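Local structure of salmonella typhimurium DB7155 bacteriophage DET7 tailspike (Bacteriophage, 2V5I) at residues A[285-295]-A[329-340]; A[351-359]-A[372-383]. The protein probably binds and hydrolyses the O-antigen of Salmonella as the trimeric receptor-binding tailspike of the myovirus Det7. One frame throughout, in Å; residues are numbered along the deposited sequence.

Contact 1 (A[285-295]-A[329-340]); sequences PVWDGFDLGSD and VMNSLGVGLGMD
At one end of this contact the carboxylate of Asp340 grips two successive backbone N-H groups. Its OD1 takes the N-H of Ser294, with OD1 and N 2.9 Å apart, met from above the carboxylate plane. Its OD2 takes the N-H of Asp295 on the syn lone pair, with OD2 and N 3.0 Å apart. The torsion that puts Asp340 CG between its own N and carbonyl carbon (chi1 80°) swings the group to this loop. His316 binds both acids, through ND1 to Asp340 OD2 and through its N to Asp295 OD2. Arg271 and Arg304 add salt bridges to Asp295. These partners probably offset the two nearby acids. A water links Leu292 O to Asp340 O.

A second carboxylate works at the turn. Asp288 OD1 accepts the N-H of Val335, with OD1 and N 3.2 Å apart, again from above its plane, while the two side chains run side by side in the same direction.

Backbone bonds join the rest. Phe290 N donates to Gly336 O, Gly338 N to Phe290 O in a nearly straight bond, and Leu292 N to Gly338 O. This parallel pairing joins successive rungs of the right-handed beta-helix of the P22 tailspike family. In the turn before the paired strands 290-291 and 335-342, Leu333 N bonds Pro285 O almost linearly (170° at H). Gly334 N bonds Trp287 O at a more bent angle.

Apolar contacts lie on the Phe290 and Leu337 side of the strands. Val329 CG2 meets the edge of the Phe290 ring in its plane, 3.5 Å from CD1. It is the branch lying beside the backbone N. Leu337 CD1 touches Phe290 CB at 3.8 Å and Leu292 CD1 at 4.3 Å. At the turn, Pro285 CG rests against Ser332 CB.

Contact 2 (A[351-359]-A[372-383]); sequences VQDCAGAGM and TVIDCNYLNFDS
Thr372 O receives the N-H of Val351 in a nearly straight bond, and the two strands run on in parallel. Ile374 N then bonds Val351 O, and Asp353 N bonds Ile374 O. On one face of this pairing Ile374 lies alongside Gln352, pointing the same way, with CG1 3.7 Å from Gln352 CB. On the other, Val373 CG1 packs on Gly358 CA. Asp375 O stands 3.1 Å from Asp353 CA in a CA-H...O contact.

Cys376 follows, its SG among Val351 CG1, Gly358 CA and Cys354 CB, the last at 3.7 Å. The SG atoms of Cys354 and Cys376 stay 4.2 Å apart, so there is no disulfide. Asn377 N donates to Gly356 O at 2.7 Å, from well above the carbonyl plane. The Asn377 side chain pins the loop that follows: OD1 accepts from Phe381 N and ND2 donates to Phe381 O.

Tyr378 lays its ring over Ala355. Its CG sits between N and the carbonyl carbon (chi1 74°), which folds the ring back. Ala355 CA lies over the ring centre, 3.7 Å from the centroid, as a CH-pi contact. Tyr378 N bonds Cys354 O, and Leu379 N bonds Ala355 O on a lone pair. Leu379 CG touches Ala355 CB at 3.7 Å. The Phe381 ring brings its edge to Ala355 O, 3.5 Å from CD2. Ser383 OG ends the contact on Ala357 CB.

Strand ends and the turns that follow them, from two successive coils of the beta-helix, are stacked here. Lys403 forms a cation-pi pair with Tyr378 and a salt bridge with Asp353. Strand 323-330 borders Gln352 and Cys354, strand 386-388 meets Val373 and Met359, and Tyr345 of the second subunit bonds Asp375.

In the fold
Both contacts are largely buried and stack neighbouring coils of one beta-helix, their centres about 11 Å apart. Both segments of contact 1 precede those of contact 2 in the sequence. Their strands are neighbours: 323-330 pairs with 345-352 and 335-342 with 357-364. They also touch directly, through probable hydrogen bonds from Gly336 N to Ala357 O and between Asn331 OD1 and Tyr378 OH. Contact 1 runs from a turn along a strand to a loop held by the carboxylate of Asp340. Contact 2 runs from a strand pair into the turn, where Leu379 and Phe381 are exposed. It adds a ring over Ala355 and a pair of cysteines, and its acids bond outward to Lys403 and the second subunit.

Contact 1 (A[285-295]-A[329-340])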
# COMPACT_ATOMS: atom_id res chain seq x y z
N PRO A 285 -5.05 3.45 -20.87
CA PRO A 285 -6.21 4.22 -21.39
C PRO A 285 -5.75 5.31 -22.36
O PRO A 285 -4.66 5.84 -22.23
CB PRO A 285 -6.80 4.88 -20.14
CG PRO A 285 -5.60 5.10 -19.33
CD PRO A 285 -4.74 3.86 -19.48
N VAL A 286 -6.58 5.56 -23.35
CA VAL A 286 -6.34 6.63 -24.33
C VAL A 286 -6.36 8.02 -23.67
O VAL A 286 -5.56 8.91 -24.04
CB VAL A 286 -7.28 6.49 -25.54
CG1 VAL A 286 -7.11 7.69 -26.48
CG2 VAL A 286 -7.06 5.20 -26.26
N TRP A 287 -7.27 8.25 -22.73
CA TRP A 287 -7.29 9.47 -21.98
C TRP A 287 -6.70 9.22 -20.57
O TRP A 287 -5.48 9.08 -20.48
CB TRP A 287 -8.69 10.05 -21.96
CG TRP A 287 -9.06 10.58 -23.33
CD1 TRP A 287 -9.36 9.85 -24.47
CD2 TRP A 287 -9.15 11.97 -23.73
NE1 TRP A 287 -9.63 10.71 -25.52
CE2 TRP A 287 -9.50 12.00 -25.10
CE3 TRP A 287 -8.93 13.18 -23.06
CZ2 TRP A 287 -9.69 13.19 -25.81
CZ3 TRP A 287 -9.13 14.38 -23.79
CH2 TRP A 287 -9.51 14.36 -25.14
N ASP A 288 -7.50 9.11 -19.52
CA ASP A 288 -6.98 9.13 -18.14
C ASP A 288 -7.10 7.73 -17.52
O ASP A 288 -8.01 6.97 -17.90
CB ASP A 288 -7.76 10.10 -17.27
CG ASP A 288 -7.60 11.56 -17.68
OD1 ASP A 288 -6.93 11.87 -18.70
OD2 ASP A 288 -8.12 12.39 -16.87
N GLY A 289 -6.28 7.42 -16.51
CA GLY A 289 -6.47 6.18 -15.78
C GLY A 289 -7.76 6.36 -14.94
O GLY A 289 -8.72 5.61 -15.06
N PHE A 290 -7.68 7.30 -13.99
CA PHE A 290 -8.86 7.69 -13.19
C PHE A 290 -9.13 9.18 -13.45
O PHE A 290 -8.22 10.00 -13.26
CB PHE A 290 -8.56 7.50 -11.70
CG PHE A 290 -8.39 6.07 -11.29
CD1 PHE A 290 -7.19 5.37 -11.59
CD2 PHE A 290 -9.34 5.39 -10.59
CE1 PHE A 290 -7.05 4.06 -11.20
CE2 PHE A 290 -9.17 4.04 -10.19
CZ PHE A 290 -8.02 3.41 -10.54
N ASP A 291 -10.34 9.50 -13.95
CA ASP A 291 -10.78 10.89 -14.22
C ASP A 291 -11.85 11.23 -13.21
O ASP A 291 -13.01 10.93 -13.42
CB ASP A 291 -11.37 10.98 -15.64
CG ASP A 291 -11.90 12.37 -16.00
OD1 ASP A 291 -11.75 13.33 -15.20
OD2 ASP A 291 -12.52 12.46 -17.08
N LEU A 292 -11.43 11.85 -12.10
CA LEU A 292 -12.27 12.05 -10.93
C LEU A 292 -12.75 13.48 -10.64
O LEU A 292 -13.26 13.77 -9.56
CB LEU A 292 -11.63 11.44 -9.67
CG LEU A 292 -11.09 10.00 -9.83
CD1 LEU A 292 -10.49 9.51 -8.53
CD2 LEU A 292 -12.15 9.07 -10.33
N GLY A 293 -12.60 14.33 -11.62
CA GLY A 293 -13.05 15.70 -11.50
C GLY A 293 -14.55 15.84 -11.54
O GLY A 293 -15.25 14.96 -11.98
N SER A 294 -15.05 17.02 -11.15
CA SER A 294 -16.46 17.29 -11.12
C SER A 294 -16.88 18.38 -12.13
O SER A 294 -18.01 18.38 -12.61
CB SER A 294 -16.82 17.81 -9.74
OG SER A 294 -16.67 16.80 -8.74
N ASP A 295 -16.00 19.35 -12.36
CA ASP A 295 -16.30 20.46 -13.22
C ASP A 295 -15.55 20.39 -14.55
O ASP A 295 -14.35 20.14 -14.55
CB ASP A 295 -16.04 21.81 -12.48
CG ASP A 295 -17.02 22.13 -11.39
OD1 ASP A 295 -18.26 21.96 -11.55
OD2 ASP A 295 -16.54 22.56 -10.28
N VAL A 329 -1.88 3.16 -11.98
CA VAL A 329 -2.08 3.48 -13.39
C VAL A 329 -0.75 3.28 -14.13
O VAL A 329 0.28 3.71 -13.65
CB VAL A 329 -2.56 4.93 -13.60
CG1 VAL A 329 -2.73 5.25 -15.09
CG2 VAL A 329 -3.88 5.26 -12.82
N MET A 330 -0.83 2.68 -15.33
CA MET A 330 0.35 2.59 -16.18
C MET A 330 0.01 2.78 -17.65
O MET A 330 -1.07 2.37 -18.11
CB MET A 330 0.99 1.20 -16.01
CG MET A 330 1.49 0.94 -14.63
SD MET A 330 2.36 -0.65 -14.50
CE MET A 330 3.70 -0.34 -15.65
N ASN A 331 0.91 3.48 -18.35
CA ASN A 331 0.86 3.66 -19.80
C ASN A 331 -0.35 4.44 -20.33
O ASN A 331 -0.76 4.24 -21.46
CB ASN A 331 1.01 2.33 -20.53
CG ASN A 331 1.43 2.50 -21.96
OD1 ASN A 331 2.28 3.37 -22.27
ND2 ASN A 331 0.92 1.62 -22.86
N SER A 332 -0.86 5.40 -19.58
CA SER A 332 -1.93 6.28 -20.07
C SER A 332 -1.38 7.21 -21.15
O SER A 332 -0.24 7.61 -21.13
CB SER A 332 -2.58 7.09 -18.94
OG SER A 332 -1.59 7.85 -18.26
N LEU A 333 -2.19 7.49 -22.15
CA LEU A 333 -1.81 8.46 -23.18
C LEU A 333 -2.18 9.89 -22.79
O LEU A 333 -1.51 10.84 -23.27
CB LEU A 333 -2.38 8.03 -24.53
CG LEU A 333 -1.95 8.84 -25.74
CD1 LEU A 333 -0.47 8.79 -26.00
CD2 LEU A 333 -2.68 8.34 -26.99
N GLY A 334 -3.22 10.09 -21.97
CA GLY A 334 -3.68 11.36 -21.47
C GLY A 334 -3.01 11.75 -20.18
O GLY A 334 -1.87 12.25 -20.19
N VAL A 335 -3.71 11.63 -19.06
CA VAL A 335 -3.18 11.92 -17.73
C VAL A 335 -3.41 10.66 -16.84
O VAL A 335 -4.55 10.17 -16.81
CB VAL A 335 -3.95 13.07 -17.09
CG1 VAL A 335 -3.44 13.38 -15.71
CG2 VAL A 335 -3.80 14.29 -17.92
N GLY A 336 -2.45 10.23 -16.05
CA GLY A 336 -2.70 9.05 -15.25
C GLY A 336 -3.85 9.20 -14.27
O GLY A 336 -4.77 8.36 -14.24
N LEU A 337 -3.74 10.21 -13.39
CA LEU A 337 -4.75 10.55 -12.38
C LEU A 337 -5.16 12.03 -12.56
O LEU A 337 -4.33 12.93 -12.42
CB LEU A 337 -4.23 10.35 -10.95
CG LEU A 337 -5.16 10.79 -9.84
CD1 LEU A 337 -6.45 10.04 -9.77
CD2 LEU A 337 -4.45 10.65 -8.49
N GLY A 338 -6.44 12.24 -12.85
CA GLY A 338 -7.01 13.55 -13.04
C GLY A 338 -8.02 13.81 -11.96
O GLY A 338 -8.84 12.97 -11.65
N MET A 339 -7.92 14.95 -11.28
CA MET A 339 -8.96 15.30 -10.33
C MET A 339 -9.09 16.80 -10.17
O MET A 339 -8.27 17.56 -10.68
CB MET A 339 -8.71 14.65 -8.99
CG MET A 339 -7.38 14.84 -8.49
SD MET A 339 -7.22 14.23 -6.75
CE MET A 339 -7.53 12.53 -6.91
N ASP A 340 -10.19 17.18 -9.55
CA ASP A 340 -10.41 18.59 -9.12
C ASP A 340 -11.15 18.60 -7.79
O ASP A 340 -11.47 17.51 -7.23
CB ASP A 340 -11.10 19.44 -10.20
CG ASP A 340 -12.64 19.26 -10.29
OD1 ASP A 340 -13.22 18.51 -9.50
OD2 ASP A 340 -13.25 19.89 -11.25
O HOH W 1 -11.51 14.30 -7.30
O HOH W 2 -15.09 20.88 -8.53

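Contact 2 (A[351-359]-A[372-383])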
# COMPACT_ATOMS: atom_id res chain seq x y z
N VAL A 351 1.51 5.79 -10.04
CA VAL A 351 1.40 6.06 -11.46
C VAL A 351 2.80 5.85 -12.04
O VAL A 351 3.75 6.50 -11.61
CB VAL A 351 0.90 7.50 -11.72
CG1 VAL A 351 0.82 7.75 -13.20
CG2 VAL A 351 -0.45 7.73 -11.09
N GLN A 352 2.94 4.97 -13.02
CA GLN A 352 4.27 4.65 -13.52
C GLN A 352 4.23 4.42 -15.03
O GLN A 352 3.33 3.77 -15.54
CB GLN A 352 4.94 3.52 -12.74
CG GLN A 352 4.25 2.28 -12.66
CD GLN A 352 4.70 1.28 -11.51
OE1 GLN A 352 5.47 1.56 -10.52
NE2 GLN A 352 4.20 0.10 -11.67
N ASP A 353 5.19 5.03 -15.73
CA ASP A 353 5.41 4.72 -17.18
C ASP A 353 4.22 5.15 -18.00
O ASP A 353 3.70 4.34 -18.79
CB ASP A 353 5.74 3.22 -17.40
CG ASP A 353 6.46 2.94 -18.74
OD1 ASP A 353 7.01 3.86 -19.36
OD2 ASP A 353 6.50 1.76 -19.14
N CYS A 354 3.82 6.42 -17.83
CA CYS A 354 2.70 7.02 -18.60
C CYS A 354 3.24 7.86 -19.73
O CYS A 354 4.28 8.54 -19.61
CB CYS A 354 1.73 7.84 -17.76
SG CYS A 354 0.76 6.79 -16.61
N ALA A 355 2.62 7.73 -20.91
CA ALA A 355 3.05 8.51 -22.07
C ALA A 355 2.84 10.01 -21.93
O ALA A 355 3.65 10.79 -22.43
CB ALA A 355 2.36 8.02 -23.32
N GLY A 356 1.74 10.44 -21.30
CA GLY A 356 1.57 11.83 -20.92
C GLY A 356 1.80 12.09 -19.43
O GLY A 356 2.53 11.35 -18.75
N ALA A 357 1.18 13.15 -18.92
CA ALA A 357 1.36 13.57 -17.54
C ALA A 357 0.94 12.44 -16.59
O ALA A 357 0.01 11.67 -16.88
CB ALA A 357 0.56 14.78 -17.28
N GLY A 358 1.54 12.42 -15.41
CA GLY A 358 1.15 11.42 -14.44
C GLY A 358 -0.02 11.82 -13.58
O GLY A 358 -0.87 10.98 -13.28
N MET A 359 -0.03 13.08 -13.11
CA MET A 359 -1.14 13.58 -12.31
C MET A 359 -1.44 15.02 -12.70
O MET A 359 -0.53 15.81 -12.85
CB MET A 359 -0.86 13.50 -10.79
CG MET A 359 -2.07 13.90 -9.93
SD MET A 359 -1.85 13.55 -8.17
CE MET A 359 -0.88 14.99 -7.70
N THR A 372 3.50 7.83 -5.74
CA THR A 372 4.61 7.49 -6.66
C THR A 372 4.15 7.92 -8.04
O THR A 372 3.06 7.50 -8.48
CB THR A 372 4.86 5.95 -6.67
OG1 THR A 372 5.29 5.51 -5.36
CG2 THR A 372 5.86 5.53 -7.71
N VAL A 373 4.88 8.82 -8.70
CA VAL A 373 4.58 9.22 -10.09
C VAL A 373 5.91 9.26 -10.81
O VAL A 373 6.64 10.26 -10.72
CB VAL A 373 3.89 10.61 -10.16
CG1 VAL A 373 3.58 10.93 -11.60
CG2 VAL A 373 2.63 10.65 -9.40
N ILE A 374 6.21 8.22 -11.58
CA ILE A 374 7.55 8.02 -12.11
C ILE A 374 7.50 7.62 -13.59
O ILE A 374 6.56 6.95 -14.01
CB ILE A 374 8.32 6.94 -11.32
CG1 ILE A 374 7.65 5.60 -11.39
CG2 ILE A 374 8.49 7.38 -9.84
CD1 ILE A 374 8.38 4.52 -10.72
N ASP A 375 8.53 8.05 -14.35
CA ASP A 375 8.65 7.70 -15.79
C ASP A 375 7.37 8.12 -16.51
O ASP A 375 6.90 7.43 -17.46
CB ASP A 375 8.98 6.20 -15.93
CG ASP A 375 10.43 5.92 -15.64
OD1 ASP A 375 11.23 6.85 -15.77
OD2 ASP A 375 10.76 4.78 -15.24
N CYS A 376 6.88 9.31 -16.17
CA CYS A 376 5.76 9.86 -16.88
C CYS A 376 6.20 10.88 -17.96
O CYS A 376 7.37 11.24 -18.08
CB CYS A 376 4.68 10.42 -15.93
SG CYS A 376 3.90 9.04 -15.01
N ASN A 377 5.23 11.25 -18.79
CA ASN A 377 5.49 12.05 -19.99
C ASN A 377 6.55 11.48 -20.91
O ASN A 377 7.37 12.21 -21.46
CB ASN A 377 5.76 13.50 -19.65
CG ASN A 377 5.64 14.40 -20.88
OD1 ASN A 377 4.88 14.07 -21.82
ND2 ASN A 377 6.41 15.49 -20.92
N TYR A 378 6.56 10.16 -21.07
CA TYR A 378 7.66 9.53 -21.82
C TYR A 378 7.58 9.87 -23.32
O TYR A 378 8.58 9.76 -23.99
CB TYR A 378 7.79 8.03 -21.50
CG TYR A 378 6.76 7.09 -22.08
CD1 TYR A 378 6.66 6.90 -23.46
CD2 TYR A 378 5.92 6.32 -21.26
CE1 TYR A 378 5.73 6.05 -24.00
CE2 TYR A 378 4.99 5.47 -21.80
CZ TYR A 378 4.90 5.31 -23.16
OH TYR A 378 3.99 4.43 -23.74
N LEU A 379 6.43 10.32 -23.83
CA LEU A 379 6.32 10.81 -25.22
C LEU A 379 6.64 12.30 -25.34
O LEU A 379 6.55 12.87 -26.43
CB LEU A 379 4.94 10.52 -25.82
CG LEU A 379 4.62 9.06 -26.07
CD1 LEU A 379 3.29 8.92 -26.81
CD2 LEU A 379 5.68 8.37 -26.86
N ASN A 380 7.03 12.96 -24.25
CA ASN A 380 7.54 14.33 -24.35
C ASN A 380 6.53 15.34 -24.87
O ASN A 380 6.86 16.24 -25.71
CB ASN A 380 8.83 14.37 -25.17
CG ASN A 380 9.66 15.62 -24.90
OD1 ASN A 380 9.51 16.30 -23.88
ND2 ASN A 380 10.55 15.94 -25.86
N PHE A 381 5.31 15.24 -24.39
CA PHE A 381 4.31 16.29 -24.58
C PHE A 381 4.77 17.60 -23.92
O PHE A 381 5.61 17.60 -23.03
CB PHE A 381 2.98 15.91 -23.95
CG PHE A 381 2.24 14.81 -24.66
CD1 PHE A 381 1.35 15.10 -25.68
CD2 PHE A 381 2.33 13.51 -24.22
CE1 PHE A 381 0.63 14.08 -26.30
CE2 PHE A 381 1.62 12.48 -24.83
CZ PHE A 381 0.79 12.76 -25.86
N ASP A 382 4.23 18.73 -24.36
CA ASP A 382 4.50 19.98 -23.67
C ASP A 382 3.66 20.06 -22.38
O ASP A 382 2.65 20.79 -22.30
CB ASP A 382 4.23 21.16 -24.61
CG ASP A 382 4.77 22.46 -24.07
OD1 ASP A 382 5.69 22.42 -23.21
OD2 ASP A 382 4.28 23.51 -24.51
N SER A 383 4.07 19.29 -21.37
CA SER A 383 3.31 19.15 -20.13
C SER A 383 4.29 18.86 -18.99
O SER A 383 5.37 18.32 -19.20
CB SER A 383 2.33 17.97 -20.22
OG SER A 383 1.59 17.82 -19.01